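Local coordinates for DUF1254 domain-containing protein (Vibrio parahaemolyticus, PDB 3U07) that is of unknown function but carries a signal peptide and contains regions of the DUF1254 and DUF1214 families, at residues Asn79-His84 and Phe347-Ile352; Asp279-Leu284 and Ile421-Tyr426; Ser315-Asp320 and Met412-Ala417. The protein carries 2 engineered substitutions. One frame throughout, in Å; residues are numbered along the deposited sequence.

How the contacts relate
The three contacts are grouped round strand 408-417. Contact 3 pairs this strand with strand 315-319, at one edge of an antiparallel four-stranded sheet. Contact 1 reaches strand 347-354, its neighbour in that sheet, and touches it through Asp81 and Ser349; the centres of contacts 1 and 3 are about 10 Å apart. Contact 2 uses helix 419-423, which follows strand 408-417, and its centre is about 11 Å from that of contact 3. The centres of contacts 1 and 2 are about 19 Å apart, and they do not touch. In chain order the segments begin at 79, 279, 315, 347, 412 and 421. The DUF1214 sheet is thereby joined to the DUF1254 region and the loop after helix 253-273.

Contact 1. Residues Asn79-His84 and Phe347-Ile352; sequences NNDTLH and FWSVTI
Asp81 and Thr351, with Phe347 beside them, bury the most surface where the loop leading into strand 82-90 meets strand 347-354. Strands 82-90 and 347-354 each belong to their own antiparallel four-stranded sheet, one in the DUF1254 region and one in the DUF1214 region. No backbone bond joins the two segments, so side chains carry the contact. The carboxylate of Asp81 faces the hydroxyl of Ser349, with Asp81 OD2 3.0 Å from Ser349 OG and Asp81 OD1 3.2 Å from the same oxygen. Asp81 OD2 also takes a hydrogen bond from Tyr415 OH on strand 408-417, which helps to satisfy this buried acid. The Phe347 ring meets Asp81 at its edge, near the ring plane, with Phe347 CE1 4.3 Å from Asp81 CB. The ring also stacks on Tyr415, so the acid and the phenylalanine share one tyrosine. With Thr351 chi1 at -53°, OG1 sits beside the backbone N and CG2 is left opposite it, on the side of Asn80. Asn80 is poorly ordered, and its ND2 bonds to Ser369 OG. Its aliphatic part does the touching: Asn80 CB is 4.1 Å from Thr351 CG2.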
ATOM      1  N   ASN A  79      -6.310  -2.367  -8.854  1.00 79.48           N
ATOM      2  CA  ASN A  79      -6.082  -1.426  -9.952  1.00 77.10           C
ATOM      3  C   ASN A  79      -6.242  -1.967 -11.363  1.00 71.86           C
ATOM      4  O   ASN A  79      -5.785  -3.065 -11.676  1.00 63.57           O
ATOM      5  CB  ASN A  79      -4.670  -0.841  -9.850  1.00 78.51           C
ATOM      6  CG  ASN A  79      -4.479   0.028  -8.627  1.00 83.94           C
ATOM      7  OD1 ASN A  79      -5.086  -0.207  -7.582  1.00 84.15           O
ATOM      8  ND2 ASN A  79      -3.611   1.029  -8.744  1.00 86.84           N
ATOM      9  N   ASN A  80      -6.891  -1.175 -12.210  1.00 76.75           N
ATOM     10  CA  ASN A  80      -7.067  -1.510 -13.619  1.00 78.56           C
ATOM     11  C   ASN A  80      -6.145  -0.493 -14.296  1.00 81.83           C
ATOM     12  O   ASN A  80      -6.115  -0.356 -15.523  1.00 82.06           O
ATOM     13  CB  ASN A  80      -8.519  -1.288 -14.059  1.00 77.48           C
ATOM     14  CG  ASN A  80      -8.778  -1.756 -15.486  1.00 80.65           C
ATOM     15  OD1 ASN A  80      -8.327  -2.830 -15.890  1.00 84.64           O
ATOM     16  ND2 ASN A  80      -9.524  -0.960 -16.248  1.00 76.18           N
ATOM     17  N   ASP A  81      -5.377   0.206 -13.457  1.00 78.81           N
ATOM     18  CA  ASP A  81      -4.452   1.245 -13.900  1.00 72.24           C
ATOM     19  C   ASP A  81      -3.008   0.802 -14.126  1.00 66.89           C
ATOM     20  O   ASP A  81      -2.339   1.310 -15.027  1.00 62.79           O
ATOM     21  CB  ASP A  81      -4.415   2.405 -12.888  1.00 68.55           C
ATOM     22  CG  ASP A  81      -5.796   2.898 -12.490  1.00 62.92           C
ATOM     23  OD1 ASP A  81      -6.729   2.821 -13.317  1.00 58.30           O
ATOM     24  OD2 ASP A  81      -5.941   3.389 -11.349  1.00 58.89           O
ATOM     25  N   THR A  82      -2.526  -0.141 -13.324  1.00 60.08           N
ATOM     26  CA  THR A  82      -1.130  -0.546 -13.429  1.00 55.88           C
ATOM     27  C   THR A  82      -0.795  -2.033 -13.353  1.00 50.95           C
ATOM     28  O   THR A  82      -1.583  -2.838 -12.861  1.00 52.63           O
ATOM     29  CB  THR A  82      -0.304   0.165 -12.329  1.00 52.44           C
ATOM     30  OG1 THR A  82      -0.904  -0.081 -11.048  1.00 51.97           O
ATOM     31  CG2 THR A  82      -0.259   1.668 -12.570  1.00 43.90           C
ATOM     32  N   LEU A  83       0.390  -2.376 -13.859  1.00 43.50           N
ATOM     33  CA  LEU A  83       0.910  -3.744 -13.808  1.00 44.11           C
ATOM     34  C   LEU A  83       1.751  -3.716 -12.526  1.00 42.03           C
ATOM     35  O   LEU A  83       2.122  -2.636 -12.063  1.00 39.27           O
ATOM     36  CB  LEU A  83       1.811  -4.031 -15.010  1.00 38.30           C
ATOM     37  CG  LEU A  83       1.220  -3.822 -16.403  1.00 48.76           C
ATOM     38  CD1 LEU A  83       2.324  -3.990 -17.434  1.00 51.57           C
ATOM     39  CD2 LEU A  83       0.087  -4.804 -16.653  1.00 51.23           C
ATOM     40  N   HIS A  84       2.075  -4.868 -11.953  1.00 40.44           N
ATOM     41  CA  HIS A  84       2.839  -4.844 -10.714  1.00 43.96           C
ATOM     42  C   HIS A  84       3.969  -5.852 -10.585  1.00 47.47           C
ATOM     43  O   HIS A  84       3.979  -6.899 -11.233  1.00 53.32           O
ATOM     44  CB  HIS A  84       1.904  -5.038  -9.513  1.00 48.25           C
ATOM     45  CG  HIS A  84       1.571  -6.474  -9.237  1.00 65.48           C
ATOM     46  ND1 HIS A  84       0.546  -7.140  -9.875  1.00 75.20           N
ATOM     47  CD2 HIS A  84       2.175  -7.389  -8.441  1.00 74.40           C
ATOM     48  CE1 HIS A  84       0.533  -8.402  -9.485  1.00 78.75           C
ATOM     49  NE2 HIS A  84       1.513  -8.581  -8.616  1.00 78.65           N
ATOM     50  N   PHE A 347      -2.472  11.737 -12.649  1.00 29.96           N
ATOM     51  CA  PHE A 347      -3.676  11.319 -13.363  1.00 27.22           C
ATOM     52  C   PHE A 347      -4.713  10.757 -12.407  1.00 24.95           C
ATOM     53  O   PHE A 347      -4.437  10.565 -11.224  1.00 28.21           O
ATOM     54  CB  PHE A 347      -3.331  10.271 -14.431  1.00 24.49           C
ATOM     55  CG  PHE A 347      -3.028   8.898 -13.880  1.00 23.73           C
ATOM     56  CD1 PHE A 347      -4.018   7.918 -13.831  1.00 24.41           C
ATOM     57  CD2 PHE A 347      -1.740   8.568 -13.452  1.00 31.22           C
ATOM     58  CE1 PHE A 347      -3.732   6.625 -13.371  1.00 27.12           C
ATOM     59  CE2 PHE A 347      -1.440   7.278 -12.987  1.00 29.67           C
ATOM     60  CZ  PHE A 347      -2.440   6.305 -12.949  1.00 30.21           C
ATOM     61  N   TRP A 348      -5.915  10.510 -12.916  1.00 22.61           N
ATOM     62  CA  TRP A 348      -6.974   9.948 -12.093  1.00 22.43           C
ATOM     63  C   TRP A 348      -7.802   8.957 -12.896  1.00 30.00           C
ATOM     64  O   TRP A 348      -7.679   8.876 -14.121  1.00 30.31           O
ATOM     65  CB  TRP A 348      -7.868  11.052 -11.523  1.00 19.18           C
ATOM     66  CG  TRP A 348      -8.452  11.967 -12.547  1.00 26.29           C
ATOM     67  CD1 TRP A 348      -7.954  13.171 -12.949  1.00 28.80           C
ATOM     68  CD2 TRP A 348      -9.650  11.755 -13.305  1.00 29.74           C
ATOM     69  NE1 TRP A 348      -8.767  13.727 -13.908  1.00 30.98           N
ATOM     70  CE2 TRP A 348      -9.814  12.877 -14.147  1.00 26.38           C
ATOM     71  CE3 TRP A 348     -10.600  10.724 -13.355  1.00 29.70           C
ATOM     72  CZ2 TRP A 348     -10.892  13.002 -15.031  1.00 28.18           C
ATOM     73  CZ3 TRP A 348     -11.672  10.846 -14.236  1.00 29.76           C
ATOM     74  CH2 TRP A 348     -11.808  11.978 -15.062  1.00 27.75           C
ATOM     75  N   SER A 349      -8.641   8.196 -12.201  1.00 24.63           N
ATOM     76  CA  SER A 349      -9.468   7.193 -12.855  1.00 27.74           C
ATOM     77  C   SER A 349     -10.625   6.767 -11.956  1.00 27.17           C
ATOM     78  O   SER A 349     -10.603   6.996 -10.751  1.00 25.32           O
ATOM     79  CB  SER A 349      -8.617   5.964 -13.173  1.00 30.12           C
ATOM     80  OG  SER A 349      -8.112   5.386 -11.973  1.00 31.27           O
ATOM     81  N   VAL A 350     -11.646   6.167 -12.558  1.00 27.62           N
ATOM     82  CA  VAL A 350     -12.777   5.655 -11.803  1.00 24.33           C
ATOM     83  C   VAL A 350     -12.979   4.261 -12.385  1.00 25.09           C
ATOM     84  O   VAL A 350     -13.058   4.093 -13.601  1.00 30.23           O
ATOM     85  CB  VAL A 350     -14.052   6.547 -11.953  1.00 31.01           C
ATOM     86  CG1 VAL A 350     -13.673   7.902 -12.493  1.00 30.49           C
ATOM     87  CG2 VAL A 350     -15.094   5.873 -12.813  1.00 35.65           C
ATOM     88  N   THR A 351     -13.028   3.261 -11.516  1.00 29.90           N
ATOM     89  CA  THR A 351     -13.173   1.876 -11.954  1.00 28.48           C
ATOM     90  C   THR A 351     -14.425   1.234 -11.370  1.00 24.81           C
ATOM     91  O   THR A 351     -14.819   1.533 -10.245  1.00 24.34           O
ATOM     92  CB  THR A 351     -11.926   1.049 -11.536  1.00 30.40           C
ATOM     93  OG1 THR A 351     -10.740   1.711 -12.000  1.00 34.67           O
ATOM     94  CG2 THR A 351     -11.981  -0.358 -12.124  1.00 26.35           C
ATOM     95  N   ILE A 352     -15.038   0.341 -12.138  1.00 26.61           N
ATOM     96  CA  ILE A 352     -16.254  -0.337 -11.705  1.00 25.87           C
ATOM     97  C   ILE A 352     -16.000  -1.754 -11.206  1.00 35.76           C
ATOM     98  O   ILE A 352     -15.303  -2.533 -11.851  1.00 42.17           O
ATOM     99  CB  ILE A 352     -17.283  -0.401 -12.857  1.00 30.27           C
ATOM    100  CG1 ILE A 352     -17.616   1.016 -13.327  1.00 28.04           C
ATOM    101  CG2 ILE A 352     -18.538  -1.145 -12.406  1.00 30.79           C
ATOM    102  CD1 ILE A 352     -18.082   1.942 -12.211  1.00 24.38           C
TER

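Contact 2. Residues Asp279-Leu284 and Ile421-Tyr426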
ATOM      1  N   ASP A 279      -9.009  11.185   7.583  1.00 22.41           N
ATOM      2  CA  ASP A 279      -7.792  11.759   7.002  1.00 28.43           C
ATOM      3  C   ASP A 279      -6.685  10.727   6.760  1.00 31.96           C
ATOM      4  O   ASP A 279      -5.937  10.378   7.679  1.00 24.78           O
ATOM      5  CB  ASP A 279      -7.262  12.864   7.913  1.00 25.58           C
ATOM      6  CG  ASP A 279      -6.160  13.663   7.263  1.00 23.96           C
ATOM      7  OD1 ASP A 279      -5.501  13.119   6.349  1.00 25.07           O
ATOM      8  OD2 ASP A 279      -5.947  14.823   7.668  1.00 26.74           O
ATOM      9  N   ALA A 280      -6.564  10.265   5.518  1.00 24.26           N
ATOM     10  CA  ALA A 280      -5.566   9.259   5.156  1.00 21.83           C
ATOM     11  C   ALA A 280      -4.130   9.621   5.539  1.00 23.97           C
ATOM     12  O   ALA A 280      -3.306   8.740   5.786  1.00 25.44           O
ATOM     13  CB  ALA A 280      -5.645   8.967   3.656  1.00 21.52           C
ATOM     14  N   ARG A 281      -3.825  10.912   5.590  1.00 20.02           N
ATOM     15  CA  ARG A 281      -2.477  11.353   5.932  1.00 19.95           C
ATOM     16  C   ARG A 281      -2.066  10.966   7.354  1.00 24.13           C
ATOM     17  O   ARG A 281      -0.884  10.983   7.697  1.00 21.49           O
ATOM     18  CB  ARG A 281      -2.370  12.870   5.757  1.00 21.08           C
ATOM     19  CG  ARG A 281      -2.677  13.358   4.348  1.00 20.17           C
ATOM     20  CD  ARG A 281      -2.694  14.874   4.315  1.00 20.93           C
ATOM     21  NE  ARG A 281      -3.659  15.419   5.268  1.00 25.59           N
ATOM     22  CZ  ARG A 281      -3.773  16.713   5.553  1.00 26.54           C
ATOM     23  NH1 ARG A 281      -2.983  17.591   4.954  1.00 29.21           N
ATOM     24  NH2 ARG A 281      -4.672  17.128   6.435  1.00 25.48           N
ATOM     25  N   THR A 282      -3.042  10.619   8.186  1.00 22.43           N
ATOM     26  CA  THR A 282      -2.751  10.234   9.557  1.00 25.40           C
ATOM     27  C   THR A 282      -2.655   8.724   9.676  1.00 25.46           C
ATOM     28  O   THR A 282      -2.266   8.211  10.720  1.00 33.55           O
ATOM     29  CB  THR A 282      -3.857  10.692  10.530  1.00 25.79           C
ATOM     30  OG1 THR A 282      -5.069   9.992  10.231  1.00 20.57           O
ATOM     31  CG2 THR A 282      -4.100  12.194  10.411  1.00 29.74           C
ATOM     32  N   LEU A 283      -2.995   8.024   8.596  1.00 28.59           N
ATOM     33  CA  LEU A 283      -3.014   6.564   8.578  1.00 28.88           C
ATOM     34  C   LEU A 283      -1.902   5.876   7.814  1.00 23.47           C
ATOM     35  O   LEU A 283      -1.493   4.769   8.166  1.00 25.74           O
ATOM     36  CB  LEU A 283      -4.337   6.082   7.985  1.00 30.27           C
ATOM     37  CG  LEU A 283      -5.615   6.659   8.583  1.00 37.08           C
ATOM     38  CD1 LEU A 283      -6.807   6.216   7.745  1.00 36.20           C
ATOM     39  CD2 LEU A 283      -5.755   6.207  10.020  1.00 25.82           C
ATOM     40  N   LEU A 284      -1.450   6.515   6.743  1.00 19.08           N
ATOM     41  CA  LEU A 284      -0.412   5.953   5.896  1.00 21.29           C
ATOM     42  C   LEU A 284       0.677   6.983   5.690  1.00 24.97           C
ATOM     43  O   LEU A 284       0.413   8.094   5.238  1.00 20.37           O
ATOM     44  CB  LEU A 284      -1.020   5.539   4.551  1.00 21.40           C
ATOM     45  CG  LEU A 284      -2.168   4.522   4.632  1.00 22.85           C
ATOM     46  CD1 LEU A 284      -2.814   4.354   3.265  1.00 19.66           C
ATOM     47  CD2 LEU A 284      -1.630   3.179   5.135  1.00 18.98           C
ATOM     48  N   ILE A 421      -7.710  16.454  -1.321  1.00 21.39           N
ATOM     49  CA  ILE A 421      -8.013  15.074  -1.664  1.00 21.61           C
ATOM     50  C   ILE A 421      -7.359  14.143  -0.640  1.00 24.75           C
ATOM     51  O   ILE A 421      -7.968  13.177  -0.181  1.00 24.52           O
ATOM     52  CB  ILE A 421      -7.492  14.727  -3.076  1.00 24.86           C
ATOM     53  CG1 ILE A 421      -8.355  15.429  -4.133  1.00 22.76           C
ATOM     54  CG2 ILE A 421      -7.493  13.218  -3.273  1.00 21.33           C
ATOM     55  CD1 ILE A 421      -7.818  15.331  -5.561  1.00 21.95           C
ATOM     56  N   GLN A 422      -6.114  14.453  -0.283  1.00 24.70           N
ATOM     57  CA  GLN A 422      -5.349  13.658   0.680  1.00 23.35           C
ATOM     58  C   GLN A 422      -5.975  13.585   2.065  1.00 23.29           C
ATOM     59  O   GLN A 422      -5.987  12.529   2.693  1.00 28.33           O
ATOM     60  CB  GLN A 422      -3.945  14.237   0.845  1.00 18.29           C
ATOM     61  CG  GLN A 422      -3.012  14.082  -0.341  1.00 17.91           C
ATOM     62  CD  GLN A 422      -1.706  14.823  -0.120  1.00 26.43           C
ATOM     63  OE1 GLN A 422      -1.083  14.700   0.936  1.00 30.34           O
ATOM     64  NE2 GLN A 422      -1.285  15.597  -1.112  1.00 29.29           N
ATOM     65  N   SER A 423      -6.490  14.717   2.533  1.00 21.30           N
ATOM     66  CA  SER A 423      -7.077  14.817   3.867  1.00 23.31           C
ATOM     67  C   SER A 423      -8.470  14.232   4.027  1.00 24.88           C
ATOM     68  O   SER A 423      -8.933  14.026   5.149  1.00 23.62           O
ATOM     69  CB  SER A 423      -7.119  16.283   4.291  1.00 32.27           C
ATOM     70  OG  SER A 423      -8.060  16.994   3.505  1.00 29.80           O
ATOM     71  N   GLY A 424      -9.141  13.972   2.914  1.00 23.42           N
ATOM     72  CA  GLY A 424     -10.488  13.439   2.986  1.00 26.92           C
ATOM     73  C   GLY A 424     -11.527  14.531   2.777  1.00 24.07           C
ATOM     74  O   GLY A 424     -12.719  14.250   2.689  1.00 25.99           O
ATOM     75  N   GLU A 425     -11.078  15.780   2.692  1.00 24.33           N
ATOM     76  CA  GLU A 425     -11.989  16.904   2.492  1.00 27.17           C
ATOM     77  C   GLU A 425     -12.734  16.757   1.163  1.00 28.60           C
ATOM     78  O   GLU A 425     -13.963  16.708   1.134  1.00 30.36           O
ATOM     79  CB  GLU A 425     -11.209  18.223   2.523  1.00 37.46           C
ATOM     80  CG  GLU A 425     -12.075  19.472   2.488  1.00 51.36           C
ATOM     81  CD  GLU A 425     -11.269  20.747   2.669  1.00 63.66           C
ATOM     82  OE1 GLU A 425     -10.217  20.884   2.012  1.00 65.28           O
ATOM     83  OE2 GLU A 425     -11.690  21.617   3.460  1.00 69.75           O
ATOM     84  N   TYR A 426     -11.987  16.674   0.067  1.00 25.13           N
ATOM     85  CA  TYR A 426     -12.586  16.523  -1.256  1.00 26.39           C
ATOM     86  C   TYR A 426     -13.555  15.346  -1.269  1.00 26.59           C
ATOM     87  O   TYR A 426     -13.231  14.260  -0.792  1.00 28.91           O
ATOM     88  CB  TYR A 426     -11.497  16.286  -2.302  1.00 22.84           C
ATOM     89  CG  TYR A 426     -12.018  15.937  -3.681  1.00 24.83           C
ATOM     90  CD1 TYR A 426     -12.376  16.934  -4.592  1.00 26.24           C
ATOM     91  CD2 TYR A 426     -12.118  14.608  -4.087  1.00 25.97           C
ATOM     92  CE1 TYR A 426     -12.812  16.611  -5.876  1.00 20.22           C
ATOM     93  CE2 TYR A 426     -12.553  14.276  -5.366  1.00 23.88           C
ATOM     94  CZ  TYR A 426     -12.893  15.280  -6.255  1.00 24.08           C
ATOM     95  OH  TYR A 426     -13.286  14.954  -7.533  1.00 32.10           O
TER
HETATM   96  O   HOH W   1      -1.181  17.062   2.604  1.00 26.78           O
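Asp279 lies against the end of helix 419-423, its CA 4.4 Å from Ser423 CA, and its CA-H points at Ser423 O with a CA-to-O distance of 3.1 Å. Gly424 then leaves the helix with positive phi. Asp279 OD1 accepts from Arg281 N, which makes an Asx turn. Arg281 also grips this carboxylate side-on. Its NE bonds to Asp279 OD1 at 3.1 Å, and NH2 forms a salt bridge to Asp279 OD2 at 2.9 Å. A bend at chi3 (-57°) turns the Arg281 guanidinium back to the carboxylate. Both acceptors lie close to the guanidinium plane, so the pair fixes the rotation of the group. Ser423 CB lies over one guanidinium face, offset toward its rim, 3.4 Å from Arg281 NH2. Further back, Arg281 CD packs on Gln422 CB at 3.7 Å. The two side chains cross at about a right angle. A water links their ends, accepting from Arg281 NH1 and donating to Gln422 OE1. Gln422 NE2 bonds to Ala417 O at the end of strand 408-417. Arg281 and Gln422 both touch Pro311, and Gln422 also touches Ser315 on strand 315-319. The loop between helices 253-273 and 287-290 thus sits against helix 419-423.

Contact 3. Residues Ser315-Asp320 and Met412-Ala417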
ATOM      1  N   SER A 315      -4.386   8.434  -3.628  1.00 25.56           N
ATOM      2  CA  SER A 315      -5.520   8.579  -2.726  1.00 23.19           C
ATOM      3  C   SER A 315      -6.688   7.912  -3.427  1.00 23.52           C
ATOM      4  O   SER A 315      -6.624   7.641  -4.628  1.00 21.53           O
ATOM      5  CB  SER A 315      -5.833  10.051  -2.469  1.00 20.42           C
ATOM      6  OG  SER A 315      -4.869  10.636  -1.616  1.00 19.98           O
ATOM      7  N   TYR A 316      -7.755   7.636  -2.692  1.00 23.71           N
ATOM      8  CA  TYR A 316      -8.889   6.985  -3.322  1.00 28.03           C
ATOM      9  C   TYR A 316     -10.210   7.373  -2.691  1.00 23.70           C
ATOM     10  O   TYR A 316     -10.259   7.972  -1.613  1.00 21.66           O
ATOM     11  CB  TYR A 316      -8.718   5.459  -3.268  1.00 36.90           C
ATOM     12  CG  TYR A 316      -9.161   4.826  -1.969  1.00 50.95           C
ATOM     13  CD1 TYR A 316      -8.567   5.176  -0.758  1.00 62.38           C
ATOM     14  CD2 TYR A 316     -10.203   3.899  -1.946  1.00 58.04           C
ATOM     15  CE1 TYR A 316      -9.003   4.621   0.447  1.00 63.90           C
ATOM     16  CE2 TYR A 316     -10.649   3.339  -0.749  1.00 61.59           C
ATOM     17  CZ  TYR A 316     -10.045   3.706   0.443  1.00 63.39           C
ATOM     18  OH  TYR A 316     -10.498   3.167   1.626  1.00 65.61           O
ATOM     19  N   ARG A 317     -11.282   7.038  -3.400  1.00 24.34           N
ATOM     20  CA  ARG A 317     -12.639   7.287  -2.940  1.00 27.14           C
ATOM     21  C   ARG A 317     -13.483   6.132  -3.451  1.00 26.82           C
ATOM     22  O   ARG A 317     -13.196   5.549  -4.501  1.00 28.18           O
ATOM     23  CB  ARG A 317     -13.183   8.604  -3.501  1.00 26.26           C
ATOM     24  CG  ARG A 317     -12.530   9.851  -2.921  1.00 26.05           C
ATOM     25  CD  ARG A 317     -12.813  10.003  -1.427  1.00 17.89           C
ATOM     26  NE  ARG A 317     -12.361  11.305  -0.938  1.00 23.47           N
ATOM     27  CZ  ARG A 317     -11.110  11.591  -0.589  1.00 27.20           C
ATOM     28  NH1 ARG A 317     -10.163  10.663  -0.660  1.00 26.15           N
ATOM     29  NH2 ARG A 317     -10.802  12.816  -0.180  1.00 23.69           N
ATOM     30  N   LYS A 318     -14.511   5.786  -2.692  1.00 23.53           N
ATOM     31  CA  LYS A 318     -15.405   4.712  -3.083  1.00 28.10           C
ATOM     32  C   LYS A 318     -16.848   5.190  -2.976  1.00 32.03           C
ATOM     33  O   LYS A 318     -17.211   5.927  -2.055  1.00 27.24           O
ATOM     34  CB  LYS A 318     -15.195   3.481  -2.197  1.00 27.51           C
ATOM     35  CG  LYS A 318     -16.294   2.438  -2.343  1.00 36.43           C
ATOM     36  CD  LYS A 318     -16.020   1.170  -1.547  1.00 43.03           C
ATOM     37  CE  LYS A 318     -17.273   0.302  -1.491  1.00 55.29           C
ATOM     38  NZ  LYS A 318     -16.992  -1.131  -1.179  1.00 61.00           N
ATOM     39  N   SER A 319     -17.660   4.785  -3.944  1.00 31.08           N
ATOM     40  CA  SER A 319     -19.067   5.147  -3.962  1.00 31.60           C
ATOM     41  C   SER A 319     -19.875   3.887  -4.230  1.00 24.56           C
ATOM     42  O   SER A 319     -19.669   3.203  -5.237  1.00 21.64           O
ATOM     43  CB  SER A 319     -19.341   6.189  -5.044  1.00 33.41           C
ATOM     44  OG  SER A 319     -20.735   6.370  -5.215  1.00 35.91           O
ATOM     45  N   ASP A 320     -20.788   3.585  -3.315  1.00 25.08           N
ATOM     46  CA  ASP A 320     -21.631   2.398  -3.409  1.00 28.27           C
ATOM     47  C   ASP A 320     -23.096   2.758  -3.692  1.00 29.13           C
ATOM     48  O   ASP A 320     -23.890   1.896  -4.074  1.00 24.98           O
ATOM     49  CB  ASP A 320     -21.547   1.623  -2.091  1.00 30.69           C
ATOM     50  CG  ASP A 320     -21.477   0.122  -2.292  1.00 36.40           C
ATOM     51  OD1 ASP A 320     -21.556  -0.338  -3.447  1.00 42.40           O
ATOM     52  OD2 ASP A 320     -21.338  -0.600  -1.286  1.00 44.47           O
HETATM   53  N   MSE A 412     -12.617   5.678  -7.262  1.00 22.78           N
HETATM   54  CA  MSE A 412     -11.900   6.737  -7.957  1.00 26.82           C
HETATM   55  C   MSE A 412     -10.490   6.806  -7.359  1.00 27.27           C
HETATM   56  O   MSE A 412     -10.318   6.800  -6.138  1.00 20.76           O
HETATM   57  CB  MSE A 412     -12.614   8.080  -7.793  1.00 24.67           C
HETATM   58  CG  MSE A 412     -12.077   9.173  -8.713  1.00 35.77           C
HETATM   59 SE   MSE A 412     -13.206  10.761  -8.769  0.77 39.20          SE
HETATM   60  CE  MSE A 412     -14.892   9.871  -9.006  1.00 26.92           C
ATOM     61  N   ARG A 413      -9.484   6.844  -8.222  1.00 22.77           N
ATOM     62  CA  ARG A 413      -8.102   6.904  -7.762  1.00 31.81           C
ATOM     63  C   ARG A 413      -7.430   8.205  -8.183  1.00 23.96           C
ATOM     64  O   ARG A 413      -7.641   8.701  -9.292  1.00 24.42           O
ATOM     65  CB  ARG A 413      -7.328   5.689  -8.287  1.00 30.16           C
ATOM     66  CG  ARG A 413      -7.824   4.370  -7.698  1.00 25.50           C
ATOM     67  CD  ARG A 413      -6.991   3.188  -8.155  1.00 29.76           C
ATOM     68  NE  ARG A 413      -7.318   1.977  -7.400  1.00 34.66           N
ATOM     69  CZ  ARG A 413      -8.249   1.095  -7.750  1.00 35.26           C
ATOM     70  NH1 ARG A 413      -8.960   1.273  -8.854  1.00 28.83           N
ATOM     71  NH2 ARG A 413      -8.474   0.032  -6.989  1.00 37.21           N
ATOM     72  N   PHE A 414      -6.633   8.763  -7.279  1.00 16.25           N
ATOM     73  CA  PHE A 414      -5.940  10.020  -7.539  1.00 16.49           C
ATOM     74  C   PHE A 414      -4.439   9.850  -7.309  1.00 27.63           C
ATOM     75  O   PHE A 414      -4.000   9.470  -6.222  1.00 27.40           O
ATOM     76  CB  PHE A 414      -6.475  11.121  -6.616  1.00 24.40           C
ATOM     77  CG  PHE A 414      -7.978  11.185  -6.539  1.00 25.74           C
ATOM     78  CD1 PHE A 414      -8.689  10.276  -5.761  1.00 19.99           C
ATOM     79  CD2 PHE A 414      -8.684  12.172  -7.230  1.00 25.44           C
ATOM     80  CE1 PHE A 414     -10.081  10.344  -5.668  1.00 26.05           C
ATOM     81  CE2 PHE A 414     -10.080  12.253  -7.146  1.00 24.08           C
ATOM     82  CZ  PHE A 414     -10.779  11.339  -6.362  1.00 27.79           C
ATOM     83  N   TYR A 415      -3.659  10.136  -8.343  1.00 21.40           N
ATOM     84  CA  TYR A 415      -2.208  10.018  -8.276  1.00 25.90           C
ATOM     85  C   TYR A 415      -1.600  11.413  -8.317  1.00 26.12           C
ATOM     86  O   TYR A 415      -1.697  12.107  -9.326  1.00 25.15           O
ATOM     87  CB  TYR A 415      -1.720   9.187  -9.458  1.00 24.88           C
ATOM     88  CG  TYR A 415      -2.300   7.793  -9.472  1.00 24.65           C
ATOM     89  CD1 TYR A 415      -1.658   6.740  -8.816  1.00 22.48           C
ATOM     90  CD2 TYR A 415      -3.508   7.532 -10.106  1.00 24.90           C
ATOM     91  CE1 TYR A 415      -2.211   5.461  -8.794  1.00 28.74           C
ATOM     92  CE2 TYR A 415      -4.071   6.260 -10.087  1.00 30.93           C
ATOM     93  CZ  TYR A 415      -3.421   5.231  -9.432  1.00 31.85           C
ATOM     94  OH  TYR A 415      -3.985   3.978  -9.408  1.00 27.95           O
ATOM     95  N   GLY A 416      -0.982  11.819  -7.213  1.00 21.71           N
ATOM     96  CA  GLY A 416      -0.385  13.138  -7.137  1.00 20.30           C
ATOM     97  C   GLY A 416      -1.438  14.150  -6.724  1.00 30.13           C
ATOM     98  O   GLY A 416      -1.421  15.303  -7.161  1.00 29.22           O
ATOM     99  N   ALA A 417      -2.354  13.707  -5.868  1.00 27.34           N
ATOM    100  CA  ALA A 417      -3.449  14.537  -5.377  1.00 28.82           C
ATOM    101  C   ALA A 417      -2.993  15.669  -4.469  1.00 30.33           C
ATOM    102  O   ALA A 417      -1.955  15.567  -3.817  1.00 26.73           O
ATOM    103  CB  ALA A 417      -4.450  13.668  -4.635  1.00 30.15           C
TER
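Ser315 to Arg317 pair with Phe414 to Met412 as antiparallel strands at the edge of a four-stranded sheet. Strand 315-319 is an outermost strand of this sheet, and strand 408-417 lies next to it. The short strand axes approach to 4.7 Å, with 165° between their directions.

Four backbone hydrogen bonds hold the register. Ser315 and Phe414 form one hydrogen-bonded pair, with Ser315 N to Phe414 O at 2.8 Å and Phe414 N to Ser315 O at 2.9 Å. Arg317 and Met412, a selenomethionine, form the second such pair. Tyr316 and Arg413 make the non-hydrogen-bonded pair between them. Here Tyr316 CA approaches Met412 O at 3.2 Å in a CA-H...O contact.

Van der Waals contacts gather on the face that carries Ser315, Arg317, Met412 and Phe414. The Phe414 ring turns an edge to the serine backbone, with Phe414 CD1 3.5 Å from Ser315 O. The ring also reaches Arg317, where Phe414 CE1 is 3.7 Å from Arg317 CG. It packs on Ile421 of helix 419-423 as well. On the side of Tyr316 and Arg413, Tyr316 CB rests 3.5 Å from Met412 O, while the ring leads away.

Several polar ends are bonded outside the strand pair. Ser315 OG bonds to Pro311 O. Arg413 NH1 bonds to Tyr353 OH. Arg317 NH2 serves both Ile421 O and Tyr426 O, tying the strand to the helix and the chain beyond it. A bend at chi2 (-65°) folds the arginine back over its own strand. There Arg317 NH1 donates to Tyr316 O at 2.9 Å, from above the carbonyl plane.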